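Local coordinates for protein Cas13d (uncultured Ruminococcus sp, PDB 6IV9) that binds CRISPR RNA and, through two HEPN domains, probably matures this guide RNA and cleaves target RNA, at residues L321-E324 and R325-I329; L496-S499 and K500-M504; K483-D486 and S487-N491. The protein carries 2 engineered substitutions. All coordinates share one frame; numbering follows the deposited sequence.

Contact 1: residues L321-E324 and R325-I329; sequences LVEE and RLKSI. With nucleotides of chain B.
On helix 312-330, Arg325 CB lies 3.7 Å from Val322 O, one turn earlier, and rests on Tyr503 of helix 497-505. CG leaves anti to the backbone N (chi1 170°), and bends at chi2 and chi3 take CD and NE along the helix, beside Ile329. NH1 gives a hydrogen bond to Arg573 O. Arg325 NH2 donates to Ser328 OG at 2.9 Å, with the oxygen tilted 22° out of the guanidinium plane. It also donates to U43 O4 of chain B at 3.0 Å, and here the acceptor sits at the guanidinium edge, in plane. This places the base against the end of the helix; the bond to O4 may help position the RNA. Ser328 OG works in the second shell: it accepts the bond from NH2 and donates one to Arg325 O at 2.8 Å. This should limit rotation of the guanidinium.

The backbone bonds are those of an alpha-helix, with Leu326 N to Val322 O at 2.9 Å. On the packed face, Val322 CG1 lies alongside Leu326 CD2 at 3.8 Å. At the surface, Glu323 and Lys327 run side by side, but Glu323 OE1 stays 4.1 Å from Lys327 NZ, too far for a salt bridge.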
ATOM      1  N   LEU A 321     -20.255  -5.054  -7.174  1.00 27.57           N
ATOM      2  CA  LEU A 321     -19.552  -4.509  -5.992  1.00 28.33           C
ATOM      3  C   LEU A 321     -19.445  -2.991  -6.085  1.00 26.64           C
ATOM      4  O   LEU A 321     -19.752  -2.343  -5.124  1.00 28.59           O
ATOM      5  CB  LEU A 321     -18.165  -5.148  -5.911  1.00 26.49           C
ATOM      6  CG  LEU A 321     -18.128  -6.670  -5.817  1.00 29.80           C
ATOM      7  CD1 LEU A 321     -16.715  -7.182  -6.008  1.00 31.76           C
ATOM      8  CD2 LEU A 321     -18.710  -7.150  -4.501  1.00 33.05           C
ATOM      9  N   VAL A 322     -18.987  -2.461  -7.212  1.00 27.07           N
ATOM     10  CA  VAL A 322     -18.820  -0.984  -7.347  1.00 30.91           C
ATOM     11  C   VAL A 322     -20.163  -0.262  -7.307  1.00 31.77           C
ATOM     12  O   VAL A 322     -20.225   0.771  -6.716  1.00 31.23           O
ATOM     13  CB  VAL A 322     -17.984  -0.558  -8.561  1.00 34.42           C
ATOM     14  CG1 VAL A 322     -17.335   0.770  -8.283  1.00 40.03           C
ATOM     15  CG2 VAL A 322     -16.912  -1.574  -8.847  1.00 37.33           C
ATOM     16  N   GLU A 323     -21.183  -0.832  -7.934  1.00 33.22           N
ATOM     17  CA  GLU A 323     -22.529  -0.220  -7.961  1.00 34.54           C
ATOM     18  C   GLU A 323     -23.042  -0.126  -6.530  1.00 31.82           C
ATOM     19  O   GLU A 323     -23.613   0.872  -6.177  1.00 34.01           O
ATOM     20  CB  GLU A 323     -23.480  -1.125  -8.729  1.00 38.91           C
ATOM     21  CG  GLU A 323     -23.606  -0.798 -10.190  1.00 47.29           C
ATOM     22  CD  GLU A 323     -24.278  -1.902 -10.992  1.00 62.50           C
ATOM     23  OE1 GLU A 323     -25.021  -2.683 -10.393  1.00 61.92           O
ATOM     24  OE2 GLU A 323     -24.036  -1.988 -12.207  1.00 67.13           O
ATOM     25  N   GLU A 324     -22.809  -1.154  -5.739  1.00 29.44           N
ATOM     26  CA  GLU A 324     -23.295  -1.142  -4.347  1.00 32.98           C
ATOM     27  C   GLU A 324     -22.640   0.007  -3.573  1.00 35.01           C
ATOM     28  O   GLU A 324     -23.320   0.660  -2.828  1.00 30.43           O
ATOM     29  CB  GLU A 324     -22.946  -2.480  -3.714  1.00 41.53           C
ATOM     30  CG  GLU A 324     -23.548  -2.676  -2.355  1.00 50.61           C
ATOM     31  CD  GLU A 324     -23.236  -4.045  -1.788  1.00 62.25           C
ATOM     32  OE1 GLU A 324     -23.996  -4.976  -2.050  1.00 58.37           O
ATOM     33  OE2 GLU A 324     -22.233  -4.160  -1.092  1.00 62.68           O
ATOM     34  N   ARG A 325     -21.336   0.186  -3.719  1.00 29.43           N
ATOM     35  CA  ARG A 325     -20.644   1.285  -3.014  1.00 29.68           C
ATOM     36  C   ARG A 325     -21.094   2.648  -3.550  1.00 28.48           C
ATOM     37  O   ARG A 325     -21.371   3.510  -2.766  1.00 30.40           O
ATOM     38  CB  ARG A 325     -19.138   1.111  -3.200  1.00 27.52           C
ATOM     39  CG  ARG A 325     -18.319   2.299  -2.744  1.00 30.37           C
ATOM     40  CD  ARG A 325     -18.169   2.293  -1.248  1.00 34.89           C
ATOM     41  NE  ARG A 325     -19.352   2.818  -0.612  1.00 36.15           N
ATOM     42  CZ  ARG A 325     -19.499   2.961   0.692  1.00 44.16           C
ATOM     43  NH1 ARG A 325     -18.511   2.658   1.506  1.00 39.88           N
ATOM     44  NH2 ARG A 325     -20.630   3.419   1.179  1.00 42.54           N
ATOM     45  N   LEU A 326     -21.125   2.811  -4.864  1.00 26.62           N
ATOM     46  CA  LEU A 326     -21.492   4.098  -5.500  1.00 28.54           C
ATOM     47  C   LEU A 326     -22.954   4.452  -5.210  1.00 31.24           C
ATOM     48  O   LEU A 326     -23.236   5.598  -4.957  1.00 28.90           O
ATOM     49  CB  LEU A 326     -21.232   3.972  -7.001  1.00 31.73           C
ATOM     50  CG  LEU A 326     -20.042   4.740  -7.567  1.00 38.06           C
ATOM     51  CD1 LEU A 326     -19.119   5.291  -6.513  1.00 35.18           C
ATOM     52  CD2 LEU A 326     -19.304   3.968  -8.631  1.00 31.57           C
ATOM     53  N   LYS A 327     -23.838   3.470  -5.288  1.00 34.08           N
ATOM     54  CA  LYS A 327     -25.271   3.738  -5.033  1.00 40.17           C
ATOM     55  C   LYS A 327     -25.470   4.188  -3.582  1.00 35.23           C
ATOM     56  O   LYS A 327     -26.263   5.061  -3.369  1.00 37.70           O
ATOM     57  CB  LYS A 327     -26.143   2.602  -5.574  1.00 42.35           C
ATOM     58  CG  LYS A 327     -25.936   2.368  -7.063  1.00 54.91           C
ATOM     59  CD  LYS A 327     -27.109   1.831  -7.838  1.00 56.87           C
ATOM     60  CE  LYS A 327     -27.416   0.399  -7.482  1.00 61.19           C
ATOM     61  NZ  LYS A 327     -27.904  -0.369  -8.644  1.00 63.28           N
ATOM     62  N   SER A 328     -24.763   3.606  -2.626  1.00 33.73           N
ATOM     63  CA  SER A 328     -24.937   4.071  -1.227  1.00 34.92           C
ATOM     64  C   SER A 328     -24.479   5.526  -1.062  1.00 36.23           C
ATOM     65  O   SER A 328     -25.089   6.227  -0.312  1.00 37.45           O
ATOM     66  CB  SER A 328     -24.290   3.154  -0.244  1.00 42.50           C
ATOM     67  OG  SER A 328     -22.912   3.021  -0.506  1.00 43.65           O
ATOM     68  N   ILE A 329     -23.359   5.912  -1.655  1.00 28.21           N
ATOM     69  CA  ILE A 329     -22.911   7.328  -1.571  1.00 30.60           C
ATOM     70  C   ILE A 329     -23.848   8.263  -2.354  1.00 29.68           C
ATOM     71  O   ILE A 329     -24.176   9.317  -1.867  1.00 30.06           O
ATOM     72  CB  ILE A 329     -21.494   7.431  -2.152  1.00 32.74           C
ATOM     73  CG1 ILE A 329     -20.489   6.584  -1.380  1.00 35.80           C
ATOM     74  CG2 ILE A 329     -21.055   8.868  -2.253  1.00 37.40           C
ATOM     75  CD1 ILE A 329     -19.262   6.246  -2.168  1.00 34.46           C
TER
ATOM     76  P     U B  43     -14.722  10.235   3.872  1.00 29.68           P
ATOM     77  OP1   U B  43     -13.854  10.126   2.642  1.00 29.27           O
ATOM     78  OP2   U B  43     -14.489  11.327   4.815  1.00 33.01           O
ATOM     79  O5'   U B  43     -16.192  10.305   3.277  1.00 30.65           O
ATOM     80  C5'   U B  43     -17.341  10.286   4.136  1.00 27.12           C
ATOM     81  C4'   U B  43     -18.552  10.786   3.380  1.00 28.20           C
ATOM     82  O4'   U B  43     -18.834   9.788   2.381  1.00 27.28           O
ATOM     83  C3'   U B  43     -19.851  10.886   4.200  1.00 27.85           C
ATOM     84  O3'   U B  43     -19.866  12.192   4.752  1.00 28.05           O
ATOM     85  C2'   U B  43     -20.922  10.639   3.126  1.00 26.79           C
ATOM     86  O2'   U B  43     -20.974  11.817   2.352  1.00 26.74           O
ATOM     87  C1'   U B  43     -20.241   9.572   2.257  1.00 29.74           C
ATOM     88  N1    U B  43     -20.548   8.192   2.658  1.00 32.36           N
ATOM     89  C2    U B  43     -21.824   7.727   2.452  1.00 40.42           C
ATOM     90  O2    U B  43     -22.689   8.385   1.912  1.00 45.28           O
ATOM     91  N3    U B  43     -22.052   6.454   2.893  1.00 44.05           N
ATOM     92  C4    U B  43     -21.159   5.612   3.502  1.00 48.68           C
ATOM     93  O4    U B  43     -21.524   4.485   3.831  1.00 62.34           O
ATOM     94  C5    U B  43     -19.857   6.159   3.682  1.00 44.43           C
ATOM     95  C6    U B  43     -19.600   7.400   3.268  1.00 40.64           C
TER

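Contact 2: residues L496-S499 and K500-M504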
ATOM      1  N   LEU A 496     -13.576   1.833 -16.184  1.00 27.18           N
ATOM      2  CA  LEU A 496     -13.061   0.669 -16.942  1.00 27.06           C
ATOM      3  C   LEU A 496     -13.087  -0.553 -16.024  1.00 29.28           C
ATOM      4  O   LEU A 496     -13.055  -0.384 -14.829  1.00 29.90           O
ATOM      5  CB  LEU A 496     -11.622   0.940 -17.382  1.00 27.64           C
ATOM      6  CG  LEU A 496     -11.441   2.128 -18.314  1.00 33.74           C
ATOM      7  CD1 LEU A 496      -9.982   2.328 -18.661  1.00 37.57           C
ATOM      8  CD2 LEU A 496     -12.266   1.950 -19.567  1.00 32.95           C
ATOM      9  N   TYR A 497     -13.098  -1.744 -16.607  1.00 26.96           N
ATOM     10  CA  TYR A 497     -13.091  -3.004 -15.828  1.00 28.25           C
ATOM     11  C   TYR A 497     -11.790  -3.119 -15.034  1.00 28.84           C
ATOM     12  O   TYR A 497     -11.804  -3.629 -13.936  1.00 29.98           O
ATOM     13  CB  TYR A 497     -13.533  -4.187 -16.681  1.00 29.81           C
ATOM     14  CG  TYR A 497     -15.028  -4.184 -16.823  1.00 29.45           C
ATOM     15  CD1 TYR A 497     -15.833  -4.518 -15.759  1.00 29.11           C
ATOM     16  CD2 TYR A 497     -15.634  -3.729 -17.971  1.00 33.62           C
ATOM     17  CE1 TYR A 497     -17.211  -4.467 -15.845  1.00 32.66           C
ATOM     18  CE2 TYR A 497     -17.011  -3.676 -18.081  1.00 37.47           C
ATOM     19  CZ  TYR A 497     -17.804  -4.048 -17.016  1.00 36.90           C
ATOM     20  OH  TYR A 497     -19.152  -3.979 -17.107  1.00 35.70           O
ATOM     21  N   PHE A 498     -10.699  -2.619 -15.595  1.00 29.30           N
ATOM     22  CA  PHE A 498      -9.418  -2.717 -14.861  1.00 27.14           C
ATOM     23  C   PHE A 498      -9.536  -1.946 -13.542  1.00 25.87           C
ATOM     24  O   PHE A 498      -9.117  -2.467 -12.539  1.00 26.22           O
ATOM     25  CB  PHE A 498      -8.248  -2.234 -15.714  1.00 27.42           C
ATOM     26  CG  PHE A 498      -6.928  -2.375 -15.006  1.00 28.37           C
ATOM     27  CD1 PHE A 498      -6.205  -3.546 -15.082  1.00 29.79           C
ATOM     28  CD2 PHE A 498      -6.445  -1.356 -14.212  1.00 31.41           C
ATOM     29  CE1 PHE A 498      -5.011  -3.681 -14.402  1.00 31.62           C
ATOM     30  CE2 PHE A 498      -5.245  -1.490 -13.542  1.00 34.51           C
ATOM     31  CZ  PHE A 498      -4.536  -2.657 -13.633  1.00 29.27           C
ATOM     32  N   SER A 499     -10.129  -0.755 -13.580  1.00 23.10           N
ATOM     33  CA  SER A 499     -10.327   0.098 -12.382  1.00 25.06           C
ATOM     34  C   SER A 499     -11.249  -0.616 -11.394  1.00 28.40           C
ATOM     35  O   SER A 499     -10.963  -0.618 -10.236  1.00 24.96           O
ATOM     36  CB  SER A 499     -10.909   1.422 -12.771  1.00 27.21           C
ATOM     37  OG  SER A 499     -10.122   2.045 -13.747  1.00 30.90           O
ATOM     38  N   LYS A 500     -12.319  -1.208 -11.898  1.00 24.80           N
ATOM     39  CA  LYS A 500     -13.288  -1.943 -11.054  1.00 24.02           C
ATOM     40  C   LYS A 500     -12.598  -3.160 -10.426  1.00 24.00           C
ATOM     41  O   LYS A 500     -12.940  -3.524  -9.336  1.00 23.72           O
ATOM     42  CB  LYS A 500     -14.572  -2.214 -11.843  1.00 25.65           C
ATOM     43  CG  LYS A 500     -15.351  -0.960 -12.192  1.00 29.58           C
ATOM     44  CD  LYS A 500     -16.667  -1.212 -12.892  1.00 32.80           C
ATOM     45  CE  LYS A 500     -16.576  -1.224 -14.396  1.00 31.61           C
ATOM     46  NZ  LYS A 500     -17.874  -0.909 -15.026  1.00 32.18           N
ATOM     47  N   MET A 501     -11.682  -3.779 -11.160  1.00 24.74           N
ATOM     48  CA  MET A 501     -10.949  -4.949 -10.636  1.00 25.68           C
ATOM     49  C   MET A 501     -10.096  -4.496  -9.453  1.00 28.62           C
ATOM     50  O   MET A 501     -10.053  -5.192  -8.480  1.00 27.65           O
ATOM     51  CB  MET A 501     -10.045  -5.549 -11.702  1.00 26.70           C
ATOM     52  CG  MET A 501      -9.271  -6.715 -11.217  1.00 27.39           C
ATOM     53  SD  MET A 501      -8.421  -7.536 -12.554  1.00 32.31           S
ATOM     54  CE  MET A 501      -7.173  -6.337 -12.976  1.00 36.80           C
ATOM     55  N   ILE A 502      -9.445  -3.347  -9.579  1.00 22.82           N
ATOM     56  CA  ILE A 502      -8.634  -2.798  -8.456  1.00 23.02           C
ATOM     57  C   ILE A 502      -9.557  -2.489  -7.275  1.00 23.92           C
ATOM     58  O   ILE A 502      -9.212  -2.820  -6.172  1.00 24.04           O
ATOM     59  CB  ILE A 502      -7.803  -1.583  -8.894  1.00 21.16           C
ATOM     60  CG1 ILE A 502      -6.846  -1.957 -10.025  1.00 21.86           C
ATOM     61  CG2 ILE A 502      -7.087  -0.984  -7.705  1.00 24.17           C
ATOM     62  CD1 ILE A 502      -5.907  -3.074  -9.707  1.00 24.82           C
ATOM     63  N   TYR A 503     -10.741  -1.954  -7.535  1.00 21.46           N
ATOM     64  CA  TYR A 503     -11.674  -1.667  -6.425  1.00 21.52           C
ATOM     65  C   TYR A 503     -12.025  -2.975  -5.710  1.00 24.19           C
ATOM     66  O   TYR A 503     -12.093  -2.997  -4.522  1.00 24.83           O
ATOM     67  CB  TYR A 503     -12.965  -0.995  -6.889  1.00 25.33           C
ATOM     68  CG  TYR A 503     -13.957  -0.890  -5.767  1.00 24.10           C
ATOM     69  CD1 TYR A 503     -13.822   0.078  -4.797  1.00 23.71           C
ATOM     70  CD2 TYR A 503     -14.975  -1.806  -5.613  1.00 26.36           C
ATOM     71  CE1 TYR A 503     -14.686   0.165  -3.727  1.00 24.49           C
ATOM     72  CE2 TYR A 503     -15.854  -1.736  -4.549  1.00 25.12           C
ATOM     73  CZ  TYR A 503     -15.704  -0.752  -3.597  1.00 26.17           C
ATOM     74  OH  TYR A 503     -16.534  -0.668  -2.532  1.00 27.60           O
ATOM     75  N   MET A 504     -12.209  -4.045  -6.468  1.00 24.29           N
ATOM     76  CA  MET A 504     -12.577  -5.365  -5.902  1.00 24.34           C
ATOM     77  C   MET A 504     -11.471  -5.843  -4.952  1.00 23.80           C
ATOM     78  O   MET A 504     -11.783  -6.254  -3.882  1.00 22.52           O
ATOM     79  CB  MET A 504     -12.775  -6.386  -7.023  1.00 26.59           C
ATOM     80  CG  MET A 504     -13.134  -7.755  -6.530  1.00 27.27           C
ATOM     81  SD  MET A 504     -11.712  -8.757  -6.105  1.00 29.73           S
ATOM     82  CE  MET A 504     -11.062  -9.067  -7.739  1.00 29.91           C
TER
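Lys500 and Tyr497 share one carboxylate, that of Asp319 on helix 312-330. Lys500 NZ forms a salt bridge to OD1 of Asp319 and a hydrogen bond to Ala492 O, and Tyr497 OH is hydrogen-bonded to OD2 of Asp319. The pair sits on the first turn of helix 497-505, three residues apart, and makes a cation-pi contact. Lys500 NZ lies over the face of the Tyr497 ring, 4.0 Å from its centroid and 25° off the normal. Lys500 CE lies over the same face, offset toward the rim, as a CH-pi contact. The bend of the lysine at chi3 (-91°) turns CE and NZ onto the ring. With an alanine in place of Tyr497, Lys500 would probably lose the surface under its CE and NZ, and Asp319 OD2 a hydrogen-bond partner.

Leu496 is the N-cap residue; its O accepts Lys500 N at 3.1 Å, in the carbonyl plane. Ser499 OG and Leu496 N both bond to Glu562 OE1, which ties the helix start to helix 556-570.

Away from the lysine the contact is apolar. The Phe498 ring is met obliquely by two side chains: Ile502 CG1 comes within 3.9 Å of Phe498 CE2, and Met501 CE within 3.6 Å of Phe498 CD1.

Contact 3: residues K483-D486 and S487-N491; sequences KILD and SEKKN
Ile484 makes only a loose approach to residues 487-491: its O is 4.3 Å from Ser487 OG. Its side chain turns the other way, to Asp354 of helix 353-366.

Leu485 carries the contact. Its O accepts two backbone N-H groups. Glu488 N comes from above the carbonyl plane, 56° out of it, at 2.9 Å. Lys489 N lies nearly on the line of the C=O bond at 3.0 Å. The first bond closes a type I beta turn over residues 485-488, and the second adds an alpha turn to it. The turn follows on from a 3-10 segment in the loop between helices 467-475 and 497-505. The Leu485 side chain goes inward, onto Phe333, Ile334 and Ile357.

Lys489 crosses Leu485 at about a right angle. Lys489 CG passes 3.4 Å from Leu485 O. The chain then runs extended until a nearly eclipsed chi4 (7°) swings NZ back. Lys489 NZ ends 3.4 Å from Leu485 CB and is held by a salt bridge to Glu482.

Asp486 comes next. Its N still bonds back to Lys483 O at 3.0 Å. Its carboxylate stays apart from the lysine charge, with Asp486 OD1 5.7 Å from Lys489 NZ. Ser487 OG donates to Glu488 OE2 at 2.9 Å, and OE2 takes the bond on its anti lone pair, away from the other oxygen.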
ATOM      1  N   LYS A 483     -31.392  15.925  -8.200  1.00 38.97           N
ATOM      2  CA  LYS A 483     -31.056  15.879  -9.647  1.00 39.36           C
ATOM      3  C   LYS A 483     -30.015  16.937 -10.011  1.00 33.97           C
ATOM      4  O   LYS A 483     -29.429  16.834 -11.067  1.00 33.50           O
ATOM      5  CB  LYS A 483     -32.314  15.947 -10.506  1.00 45.63           C
ATOM      6  CG  LYS A 483     -33.345  14.895 -10.155  1.00 54.77           C
ATOM      7  CD  LYS A 483     -33.980  14.259 -11.343  1.00 63.75           C
ATOM      8  CE  LYS A 483     -35.085  13.296 -10.968  1.00 73.14           C
ATOM      9  NZ  LYS A 483     -36.112  13.185 -12.030  1.00 76.84           N
ATOM     10  N   ILE A 484     -29.711  17.833  -9.080  1.00 32.78           N
ATOM     11  CA  ILE A 484     -28.705  18.912  -9.285  1.00 37.77           C
ATOM     12  C   ILE A 484     -27.339  18.271  -9.554  1.00 39.55           C
ATOM     13  O   ILE A 484     -26.541  18.852 -10.269  1.00 35.95           O
ATOM     14  CB  ILE A 484     -28.646  19.784  -8.025  1.00 43.03           C
ATOM     15  CG1 ILE A 484     -29.792  20.789  -7.973  1.00 51.64           C
ATOM     16  CG2 ILE A 484     -27.311  20.467  -7.892  1.00 47.94           C
ATOM     17  CD1 ILE A 484     -29.879  21.500  -6.647  1.00 59.70           C
ATOM     18  N   LEU A 485     -27.122  17.098  -8.972  1.00 37.59           N
ATOM     19  CA  LEU A 485     -25.823  16.386  -9.035  1.00 33.72           C
ATOM     20  C   LEU A 485     -25.786  15.367 -10.165  1.00 35.24           C
ATOM     21  O   LEU A 485     -24.776  14.736 -10.299  1.00 33.09           O
ATOM     22  CB  LEU A 485     -25.591  15.690  -7.696  1.00 31.99           C
ATOM     23  CG  LEU A 485     -25.302  16.621  -6.528  1.00 32.18           C
ATOM     24  CD1 LEU A 485     -25.279  15.854  -5.230  1.00 35.58           C
ATOM     25  CD2 LEU A 485     -24.012  17.375  -6.743  1.00 34.97           C
ATOM     26  N   ASP A 486     -26.809  15.301 -11.010  1.00 31.88           N
ATOM     27  CA  ASP A 486     -26.825  14.252 -12.058  1.00 33.53           C
ATOM     28  C   ASP A 486     -25.587  14.371 -12.951  1.00 33.40           C
ATOM     29  O   ASP A 486     -25.116  13.358 -13.419  1.00 32.42           O
ATOM     30  CB  ASP A 486     -28.118  14.284 -12.869  1.00 36.11           C
ATOM     31  CG  ASP A 486     -29.259  13.536 -12.210  1.00 46.56           C
ATOM     32  OD1 ASP A 486     -29.023  12.905 -11.190  1.00 38.66           O
ATOM     33  OD2 ASP A 486     -30.370  13.593 -12.743  1.00 41.61           O
ATOM     34  N   SER A 487     -25.152  15.588 -13.234  1.00 31.87           N
ATOM     35  CA  SER A 487     -23.963  15.808 -14.092  1.00 38.25           C
ATOM     36  C   SER A 487     -22.646  15.456 -13.381  1.00 35.36           C
ATOM     37  O   SER A 487     -21.679  15.262 -14.083  1.00 37.20           O
ATOM     38  CB  SER A 487     -23.924  17.195 -14.651  1.00 35.11           C
ATOM     39  OG  SER A 487     -23.962  18.157 -13.624  1.00 46.44           O
ATOM     40  N   GLU A 488     -22.608  15.500 -12.054  1.00 29.43           N
ATOM     41  CA  GLU A 488     -21.352  15.271 -11.301  1.00 32.27           C
ATOM     42  C   GLU A 488     -21.204  13.839 -10.797  1.00 33.97           C
ATOM     43  O   GLU A 488     -20.086  13.424 -10.611  1.00 30.92           O
ATOM     44  CB  GLU A 488     -21.340  16.121 -10.034  1.00 39.14           C
ATOM     45  CG  GLU A 488     -21.774  17.546 -10.254  1.00 51.19           C
ATOM     46  CD  GLU A 488     -20.932  18.345 -11.224  1.00 51.10           C
ATOM     47  OE1 GLU A 488     -19.744  18.507 -10.960  1.00 55.83           O
ATOM     48  OE2 GLU A 488     -21.477  18.809 -12.226  1.00 58.96           O
ATOM     49  N   LYS A 489     -22.308  13.127 -10.626  1.00 31.00           N
ATOM     50  CA  LYS A 489     -22.282  11.782 -10.013  1.00 34.76           C
ATOM     51  C   LYS A 489     -21.423  10.802 -10.805  1.00 40.89           C
ATOM     52  O   LYS A 489     -21.471  10.799 -12.021  1.00 31.34           O
ATOM     53  CB  LYS A 489     -23.703  11.251  -9.846  1.00 36.80           C
ATOM     54  CG  LYS A 489     -24.448  11.754  -8.620  1.00 37.54           C
ATOM     55  CD  LYS A 489     -25.843  11.203  -8.538  1.00 45.20           C
ATOM     56  CE  LYS A 489     -26.594  11.540  -7.270  1.00 43.65           C
ATOM     57  NZ  LYS A 489     -25.806  12.494  -6.482  1.00 53.14           N
ATOM     58  N   LYS A 490     -20.675   9.986 -10.067  1.00 35.18           N
ATOM     59  CA  LYS A 490     -19.835   8.928 -10.657  1.00 34.25           C
ATOM     60  C   LYS A 490     -20.612   7.619 -10.556  1.00 33.54           C
ATOM     61  O   LYS A 490     -21.083   7.313  -9.491  1.00 35.03           O
ATOM     62  CB  LYS A 490     -18.479   8.907  -9.960  1.00 35.17           C
ATOM     63  CG  LYS A 490     -17.555  10.019 -10.410  1.00 46.39           C
ATOM     64  CD  LYS A 490     -16.857   9.679 -11.698  1.00 53.42           C
ATOM     65  CE  LYS A 490     -16.932  10.753 -12.753  1.00 60.37           C
ATOM     66  NZ  LYS A 490     -16.221  11.987 -12.356  1.00 68.46           N
ATOM     67  N   ASN A 491     -20.715   6.899 -11.659  1.00 30.35           N
ATOM     68  CA  ASN A 491     -21.470   5.630 -11.736  1.00 37.69           C
ATOM     69  C   ASN A 491     -20.537   4.495 -12.175  1.00 34.10           C
ATOM     70  O   ASN A 491     -19.528   4.770 -12.781  1.00 33.32           O
ATOM     71  CB  ASN A 491     -22.660   5.779 -12.683  1.00 41.95           C
ATOM     72  CG  ASN A 491     -23.596   6.902 -12.284  1.00 43.41           C
ATOM     73  OD1 ASN A 491     -23.761   7.869 -13.012  1.00 47.51           O
ATOM     74  ND2 ASN A 491     -24.218   6.777 -11.134  1.00 39.70           N
TER

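Overall arrangement
Contact 2 is buried, contact 1 partly buried, and contact 3 lies at the surface. Contacts 1 and 2 each lie within one helix, 312-330 and 497-505, and these helices pack against each other: Val322 CG2 lies 3.7 Å from Lys500 CG, and Leu321 reaches Met504. Contact 3 is a turn in the loop before helix 497-505, after a short 3-10 segment. It touches contact 1 where Leu326 CG comes 3.4 Å from Lys490 O, but not contact 2. The chemistry follows position. In contact 2 a charged lysine is covered by an aromatic ring and paired inside the protein. In contact 1 the arginine faces the RNA. In contact 3 backbone bonds shape the turn; Asp486 and Ser487 are exposed, while Leu485 is buried.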